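Local coordinates for protein glutathione S-transferase delta (Bombyx mori, PDB 3VK9) that probably catalyses the conjugation of glutathione to electrophilic compounds, working as a homodimeric delta-class transferase, at residues Q108-D112 and Y113-Q117; A127-E130 and K131-A135; W184-T187 and V188-A192. All blocks are in the same frame, centred on the assembly; numbering follows the deposited sequence.

Interaction 1: residues Q108-D112 and Y113-Q117; sequences QRFSD and YFYPQ
Phe-110 O accepts a hydrogen bond from Phe-114 N at 2.8 Å, as Ser-111 O does from Tyr-115 N, but at Pro-116, which has no N-H, helix 89-119 kinks, the axes of 108-112 and 113-117 diverging by 25°. The proline CG lies 3.2 Å from Asp-112 O, in the missing donor's place. Gln-117 N does not bond to Tyr-113 O either; Gln-117 NE2 does instead, at 2.9 Å, from above the carbonyl plane and over the centre of the Tyr-113 ring.

Phe-110, Phe-114 and Tyr-115 form an aromatic cluster within the helical domain, where Leu-168 touches Phe-110, and Phe-206 of helix 195-213 touches the other two. With CG anti to the backbone N in both phenylalanines (chi1 170° in Phe-110), their rings run side by side but barely overlap; Phe-114 CB makes a CH-pi contact over one Phe-110 face, 4.0 Å from its centroid. The Phe-110 edge meets the Tyr-115 face in a T-shaped pair, planes at 69°. Replacing Phe-110 by an alanine would probably open a gap beneath Phe-114 CB and leave Tyr-115 without its edge-on partner. At the Tyr-115 ring edge, Ser-111 OG approaches CD2 to 3.2 Å; Tyr-115 OH bonds to Tyr-107 OH.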
loop_
_atom_site.group_PDB
_atom_site.type_symbol
_atom_site.label_atom_id
_atom_site.label_comp_id
_atom_site.label_asym_id
_atom_site.label_seq_id
_atom_site.Cartn_x
_atom_site.Cartn_y
_atom_site.Cartn_z
ATOM N N GLN A 108 -3.743 8.431 0.516
ATOM C CA GLN A 108 -2.592 9.232 0.120
ATOM C C GLN A 108 -3.046 10.586 -0.405
ATOM O O GLN A 108 -2.495 11.616 -0.044
ATOM C CB GLN A 108 -1.766 8.500 -0.942
ATOM C CG GLN A 108 -0.510 9.240 -1.335
ATOM C CD GLN A 108 0.452 9.386 -0.166
ATOM O OE1 GLN A 108 0.929 8.390 0.396
ATOM N NE2 GLN A 108 0.724 10.630 0.223
ATOM N N ARG A 109 -4.054 10.578 -1.265
ATOM C CA ARG A 109 -4.527 11.812 -1.866
ATOM C C ARG A 109 -5.140 12.699 -0.814
ATOM O O ARG A 109 -4.912 13.910 -0.818
ATOM C CB ARG A 109 -5.515 11.524 -3.000
ATOM C CG ARG A 109 -4.795 10.976 -4.212
ATOM C CD ARG A 109 -5.731 10.529 -5.293
ATOM N NE ARG A 109 -4.971 10.009 -6.420
ATOM C CZ ARG A 109 -5.449 9.911 -7.650
ATOM N NH1 ARG A 109 -6.680 10.320 -7.901
ATOM N NH2 ARG A 109 -4.693 9.423 -8.625
ATOM N N PHE A 110 -5.902 12.089 0.092
ATOM C CA PHE A 110 -6.521 12.828 1.178
ATOM C C PHE A 110 -5.470 13.451 2.071
ATOM O O PHE A 110 -5.542 14.624 2.379
ATOM C CB PHE A 110 -7.452 11.951 2.022
ATOM C CG PHE A 110 -7.925 12.629 3.294
ATOM C CD1 PHE A 110 -8.817 13.692 3.242
ATOM C CD2 PHE A 110 -7.451 12.217 4.541
ATOM C CE1 PHE A 110 -9.255 14.333 4.418
ATOM C CE2 PHE A 110 -7.875 12.850 5.711
ATOM C CZ PHE A 110 -8.783 13.909 5.648
ATOM N N SER A 111 -4.510 12.638 2.494
ATOM C CA SER A 111 -3.365 13.109 3.252
ATOM C C SER A 111 -2.703 14.304 2.556
ATOM O O SER A 111 -2.474 15.352 3.183
ATOM C CB SER A 111 -2.366 11.959 3.428
ATOM O OG SER A 111 -1.229 12.380 4.148
ATOM N N ASP A 112 -2.412 14.160 1.263
ATOM C CA ASP A 112 -1.724 15.221 0.508
ATOM C C ASP A 112 -2.509 16.523 0.494
ATOM O O ASP A 112 -1.941 17.625 0.541
ATOM C CB ASP A 112 -1.428 14.785 -0.933
ATOM C CG ASP A 112 -0.303 13.764 -1.015
ATOM O OD1 ASP A 112 0.393 13.556 0.006
ATOM O OD2 ASP A 112 -0.114 13.171 -2.100
ATOM N N TYR A 113 -3.825 16.387 0.432
ATOM C CA TYR A 113 -4.714 17.530 0.347
ATOM C C TYR A 113 -4.898 18.213 1.699
ATOM O O TYR A 113 -4.838 19.444 1.804
ATOM C CB TYR A 113 -6.085 17.066 -0.168
ATOM C CG TYR A 113 -7.141 18.133 -0.078
ATOM C CD1 TYR A 113 -7.036 19.297 -0.832
ATOM C CD2 TYR A 113 -8.252 17.978 0.751
ATOM C CE1 TYR A 113 -7.997 20.285 -0.763
ATOM C CE2 TYR A 113 -9.228 18.965 0.821
ATOM C CZ TYR A 113 -9.093 20.114 0.061
ATOM O OH TYR A 113 -10.051 21.112 0.115
ATOM N N PHE A 114 -5.113 17.393 2.726
ATOM C CA PHE A 114 -5.603 17.860 4.026
ATOM C C PHE A 114 -4.541 18.241 5.063
ATOM O O PHE A 114 -4.679 19.252 5.744
ATOM C CB PHE A 114 -6.554 16.815 4.617
ATOM C CG PHE A 114 -7.417 17.336 5.738
ATOM C CD1 PHE A 114 -8.086 18.533 5.611
ATOM C CD2 PHE A 114 -7.566 16.616 6.914
ATOM C CE1 PHE A 114 -8.887 19.010 6.643
ATOM C CE2 PHE A 114 -8.368 17.083 7.942
ATOM C CZ PHE A 114 -9.025 18.277 7.806
ATOM N N TYR A 115 -3.497 17.428 5.203
ATOM C CA TYR A 115 -2.560 17.615 6.311
ATOM C C TYR A 115 -1.647 18.838 6.182
ATOM O O TYR A 115 -1.238 19.409 7.192
ATOM C CB TYR A 115 -1.771 16.331 6.593
ATOM C CG TYR A 115 -2.635 15.203 7.137
ATOM C CD1 TYR A 115 -3.677 15.459 8.023
ATOM C CD2 TYR A 115 -2.415 13.888 6.764
ATOM C CE1 TYR A 115 -4.471 14.428 8.523
ATOM C CE2 TYR A 115 -3.198 12.853 7.259
ATOM C CZ TYR A 115 -4.228 13.130 8.135
ATOM O OH TYR A 115 -5.009 12.102 8.625
ATOM N N PRO A 116 -1.325 19.249 4.946
ATOM C CA PRO A 116 -0.682 20.558 4.802
ATOM C C PRO A 116 -1.550 21.687 5.368
ATOM O O PRO A 116 -1.009 22.632 5.942
ATOM C CB PRO A 116 -0.547 20.715 3.286
ATOM C CG PRO A 116 -0.429 19.312 2.784
ATOM C CD PRO A 116 -1.321 18.488 3.682
ATOM N N GLN A 117 -2.870 21.596 5.211
ATOM C CA GLN A 117 -3.754 22.642 5.729
ATOM C C GLN A 117 -3.823 22.620 7.253
ATOM O O GLN A 117 -3.872 23.666 7.903
ATOM C CB GLN A 117 -5.161 22.488 5.166
ATOM C CG GLN A 117 -5.232 22.333 3.661
ATOM C CD GLN A 117 -6.671 22.248 3.193
ATOM O OE1 GLN A 117 -7.479 23.125 3.504
ATOM N NE2 GLN A 117 -7.010 21.178 2.473
#

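Interaction 2: residues A127-E130 and K131-A135; sequences AKNE and KVQEA
The amides of Asn-129 and Gln-133 lie nearly coplanar, their planes 19° apart, and meet end to end, so that neither covers a face of the other. Gln-133 NE2 gives an almost straight hydrogen bond to Asn-129 OD1 at 3.0 Å (165°); the acceptor lies in the Gln-133 amide plane, whereas the donor is somewhat tilted from that of Asn-129. With CG of Gln-133 anti to the carbonyl carbon (chi1 -56°), CG comes 3.3 Å from Asn-129 OD1, and a bend at chi2 then turns the amide so that NE2 faces the same oxygen. The outer ends are bound too: Asn-129 ND2 to Tyr-113 OH, which also bonds to Asp-172 OD1, and Gln-133 OE1 to Tyr-178 OH; these bonds probably keep both amides from turning over.

This is an i to i+4 pair on helix 126-142, an amphipathic helix of the C-terminal helical domain. Val-132 and Ala-135 turn to helix 89-119, touching Tyr-113 and Arg-109 respectively, while Ile-173 touches Asn-129, Val-132 and Gln-133. Lys-131 NZ makes a weak salt bridge with Glu-134 OE1 at 3.4 Å. Glu-130 OE2 and Glu-134 OE2 stand 5.4 Å apart, and Lys-126 probably offsets part of that like charge by its salt bridge to Glu-130.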
loop_
_atom_site.group_PDB
_atom_site.type_symbol
_atom_site.label_atom_id
_atom_site.label_comp_id
_atom_site.label_asym_id
_atom_site.label_seq_id
_atom_site.Cartn_x
_atom_site.Cartn_y
_atom_site.Cartn_z
ATOM N N ALA A 127 -6.274 21.669 -7.099
ATOM C CA ALA A 127 -5.802 20.488 -7.815
ATOM C C ALA A 127 -5.735 19.249 -6.903
ATOM O O ALA A 127 -6.214 18.169 -7.267
ATOM C CB ALA A 127 -4.453 20.772 -8.484
ATOM N N LYS A 128 -5.162 19.400 -5.712
ATOM C CA LYS A 128 -5.141 18.294 -4.762
ATOM C C LYS A 128 -6.567 17.892 -4.350
ATOM O O LYS A 128 -6.841 16.714 -4.138
ATOM C CB LYS A 128 -4.267 18.622 -3.552
ATOM C CG LYS A 128 -2.784 18.740 -3.876
ATOM C CD LYS A 128 -1.997 19.289 -2.682
ATOM C CE LYS A 128 -0.528 19.550 -3.020
ATOM N NZ LYS A 128 0.154 18.344 -3.574
ATOM N N ASN A 129 -7.476 18.865 -4.259
ATOM C CA ASN A 129 -8.887 18.567 -3.999
ATOM C C ASN A 129 -9.426 17.650 -5.087
ATOM O O ASN A 129 -10.020 16.611 -4.801
ATOM C CB ASN A 129 -9.729 19.845 -3.947
ATOM C CG ASN A 129 -11.184 19.576 -3.555
ATOM O OD1 ASN A 129 -11.913 18.862 -4.254
ATOM N ND2 ASN A 129 -11.611 20.153 -2.436
ATOM N N GLU A 130 -9.196 18.035 -6.341
ATOM C CA GLU A 130 -9.653 17.237 -7.472
ATOM C C GLU A 130 -9.108 15.800 -7.471
ATOM O O GLU A 130 -9.813 14.862 -7.846
ATOM C CB GLU A 130 -9.347 17.947 -8.797
ATOM C CG GLU A 130 -10.302 19.100 -9.081
ATOM C CD GLU A 130 -11.770 18.682 -9.003
ATOM O OE1 GLU A 130 -12.566 19.435 -8.400
ATOM O OE2 GLU A 130 -12.129 17.606 -9.544
ATOM N N LYS A 131 -7.865 15.625 -7.039
ATOM C CA LYS A 131 -7.296 14.287 -6.968
ATOM C C LYS A 131 -8.073 13.440 -5.954
ATOM O O LYS A 131 -8.282 12.245 -6.161
ATOM C CB LYS A 131 -5.803 14.343 -6.627
ATOM C CG LYS A 131 -4.919 14.820 -7.780
ATOM C CD LYS A 131 -4.021 13.692 -8.273
ATOM C CE LYS A 131 -3.488 13.966 -9.689
ATOM N NZ LYS A 131 -4.492 13.676 -10.764
ATOM N N VAL A 132 -8.509 14.060 -4.862
ATOM C CA VAL A 132 -9.348 13.348 -3.906
ATOM C C VAL A 132 -10.714 13.008 -4.525
ATOM O O VAL A 132 -11.218 11.899 -4.346
ATOM C CB VAL A 132 -9.563 14.145 -2.604
ATOM C CG1 VAL A 132 -10.496 13.375 -1.669
ATOM C CG2 VAL A 132 -8.238 14.418 -1.928
ATOM N N GLN A 133 -11.305 13.962 -5.249
ATOM C CA GLN A 133 -12.582 13.709 -5.919
ATOM C C GLN A 133 -12.437 12.492 -6.843
ATOM O O GLN A 133 -13.314 11.629 -6.887
ATOM C CB GLN A 133 -13.059 14.936 -6.722
ATOM C CG GLN A 133 -13.190 16.233 -5.891
ATOM C CD GLN A 133 -14.281 16.156 -4.817
ATOM O OE1 GLN A 133 -15.166 15.300 -4.875
ATOM N NE2 GLN A 133 -14.218 17.058 -3.833
ATOM N N GLU A 134 -11.330 12.425 -7.582
ATOM C CA GLU A 134 -11.123 11.310 -8.512
ATOM C C GLU A 134 -10.970 9.979 -7.766
ATOM O O GLU A 134 -11.379 8.930 -8.257
ATOM C CB GLU A 134 -9.895 11.548 -9.402
ATOM C CG GLU A 134 -9.961 12.800 -10.253
ATOM C CD GLU A 134 -8.624 13.133 -10.916
ATOM O OE1 GLU A 134 -7.615 12.435 -10.635
ATOM O OE2 GLU A 134 -8.589 14.097 -11.719
ATOM N N ALA A 135 -10.353 10.008 -6.591
ATOM C CA ALA A 135 -10.249 8.781 -5.814
ATOM C C ALA A 135 -11.655 8.317 -5.389
ATOM O O ALA A 135 -11.982 7.133 -5.441
ATOM C CB ALA A 135 -9.368 8.989 -4.625
#

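Interaction 3: residues W184-T187 and V188-A192; sequences WYET and VKSTA
Val-188 CG2 sits over one face of the Trp-184 indole, 3.9 Å from the centroid of the five-membered ring and displaced toward the rim. The two side chains lie alongside each other, one turn apart, beside the backbone bond from Val-188 N to Trp-184 O. With CG of Tyr-185 anti to the backbone N (chi1 -163°), its ring stands where Lys-189 can cross one face: Lys-189 CD lies 4.3 Å from the ring centroid, and CE continues outward to 3.5 Å from Tyr-185 CE2.

Toward the end of helix 179-191 hydroxyls join the backbone pattern. Thr-191 OG1 donates to Thr-187 O at 2.6 Å, from above the carbonyl plane, and is itself bonded to Tyr-148 OH. Ala-192 N and Thr-191 N both close on Val-188 O as the chain leaves the helix.

In the next shell, Asp-158, in the first turn of helix 156-167, takes the Trp-184 NE1 hydrogen through OD1. Glu-169 OE2 bonds to Tyr-185 OH, and Phe-175 stacks edge-to-face with the Tyr-185 ring. Ile-162 packs on Trp-184, Tyr-185 and Val-188, joining helix 156-167 to helix 179-191. Each buried aromatic is therefore held in two ways: its ring face is covered by aliphatic carbon from the following turn, while its polar atom is anchored to an acidic side chain, which probably fixes the ring's orientation.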
loop_
_atom_site.group_PDB
_atom_site.type_symbol
_atom_site.label_atom_id
_atom_site.label_comp_id
_atom_site.label_asym_id
_atom_site.label_seq_id
_atom_site.Cartn_x
_atom_site.Cartn_y
_atom_site.Cartn_z
ATOM N N TRP A 184 -22.769 2.647 0.713
ATOM C CA TRP A 184 -21.765 1.793 1.359
ATOM C C TRP A 184 -21.365 2.294 2.760
ATOM O O TRP A 184 -21.333 1.525 3.722
ATOM C CB TRP A 184 -20.552 1.664 0.429
ATOM C CG TRP A 184 -19.307 1.161 1.075
ATOM C CD1 TRP A 184 -18.943 -0.147 1.257
ATOM C CD2 TRP A 184 -18.253 1.952 1.620
ATOM N NE1 TRP A 184 -17.721 -0.211 1.883
ATOM C CE2 TRP A 184 -17.273 1.064 2.115
ATOM C CE3 TRP A 184 -18.036 3.329 1.734
ATOM C CZ2 TRP A 184 -16.093 1.510 2.727
ATOM C CZ3 TRP A 184 -16.867 3.773 2.329
ATOM C CH2 TRP A 184 -15.910 2.866 2.825
ATOM N N TYR A 185 -21.060 3.584 2.871
ATOM C CA TYR A 185 -20.739 4.189 4.161
ATOM C C TYR A 185 -21.764 3.785 5.217
ATOM O O TYR A 185 -21.411 3.279 6.292
ATOM C CB TYR A 185 -20.728 5.711 4.015
ATOM C CG TYR A 185 -20.031 6.482 5.127
ATOM C CD1 TYR A 185 -18.686 6.239 5.444
ATOM C CD2 TYR A 185 -20.694 7.507 5.812
ATOM C CE1 TYR A 185 -18.041 6.965 6.445
ATOM C CE2 TYR A 185 -20.047 8.248 6.820
ATOM C CZ TYR A 185 -18.728 7.967 7.128
ATOM O OH TYR A 185 -18.087 8.682 8.110
ATOM N N GLU A 186 -23.039 4.010 4.905
ATOM C CA GLU A 186 -24.114 3.663 5.821
ATOM C C GLU A 186 -24.167 2.171 6.135
ATOM O O GLU A 186 -24.337 1.784 7.282
ATOM C CB GLU A 186 -25.471 4.113 5.274
ATOM C CG GLU A 186 -26.607 3.763 6.216
ATOM C CD GLU A 186 -27.968 4.100 5.661
ATOM O OE1 GLU A 186 -28.094 4.265 4.427
ATOM O OE2 GLU A 186 -28.914 4.182 6.465
ATOM N N THR A 187 -24.030 1.337 5.110
ATOM C CA THR A 187 -24.063 -0.107 5.301
ATOM C C THR A 187 -22.973 -0.559 6.276
ATOM O O THR A 187 -23.211 -1.346 7.189
ATOM C CB THR A 187 -23.846 -0.873 3.961
ATOM O OG1 THR A 187 -24.866 -0.523 3.017
ATOM C CG2 THR A 187 -23.865 -2.388 4.191
ATOM N N VAL A 188 -21.767 -0.052 6.078
ATOM C CA VAL A 188 -20.648 -0.493 6.901
ATOM C C VAL A 188 -20.818 -0.010 8.346
ATOM O O VAL A 188 -20.628 -0.776 9.282
ATOM C CB VAL A 188 -19.311 -0.103 6.281
ATOM C CG1 VAL A 188 -18.151 -0.400 7.245
ATOM C CG2 VAL A 188 -19.125 -0.881 4.969
ATOM N N LYS A 189 -21.253 1.234 8.514
ATOM C CA LYS A 189 -21.547 1.769 9.841
ATOM C C LYS A 189 -22.482 0.851 10.631
ATOM O O LYS A 189 -22.292 0.635 11.831
ATOM C CB LYS A 189 -22.207 3.145 9.715
ATOM C CG LYS A 189 -21.256 4.297 9.484
ATOM C CD LYS A 189 -22.034 5.501 8.993
ATOM C CE LYS A 189 -21.580 6.797 9.635
ATOM N NZ LYS A 189 -22.548 7.878 9.256
ATOM N N SER A 190 -23.495 0.315 9.952
ATOM C CA SER A 190 -24.531 -0.482 10.601
ATOM C C SER A 190 -24.214 -1.971 10.644
ATOM O O SER A 190 -24.974 -2.754 11.220
ATOM C CB SER A 190 -25.872 -0.289 9.888
ATOM O OG SER A 190 -26.030 1.052 9.484
ATOM N N THR A 191 -23.118 -2.377 10.018
ATOM C CA THR A 191 -22.801 -3.807 9.993
ATOM C C THR A 191 -21.445 -4.194 10.580
ATOM O O THR A 191 -21.247 -5.340 10.991
ATOM C CB THR A 191 -22.975 -4.429 8.582
ATOM O OG1 THR A 191 -22.214 -3.694 7.622
ATOM C CG2 THR A 191 -24.454 -4.427 8.171
ATOM N N ALA A 192 -20.510 -3.249 10.631
ATOM C CA ALA A 192 -19.228 -3.532 11.257
ATOM C C ALA A 192 -19.400 -3.608 12.779
ATOM O O ALA A 192 -19.783 -2.627 13.407
ATOM C CB ALA A 192 -18.202 -2.467 10.881
#

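Interactions 1 and 2 lie on consecutive helices, with centres 10 Å apart, and meet directly: Arg-109 NH1 is 3.0 Å from Lys-131 O, a probable hydrogen bond, and Val-132 CG2 packs against Arg-109 O. Through the Tyr-113 to Asn-129 bond (OH to ND2, 3.1 Å) the kinked turn is also linked to the amide pair. Interaction 3 stands apart, its centre 25 Å from that of interaction 1 and 24 Å from that of interaction 2; the nearest atoms are about 11 and 10 Å away. All three belong to the helical C-terminal domain, whereas in this family glutathione is held chiefly by the thioredoxin-like N-terminal domain.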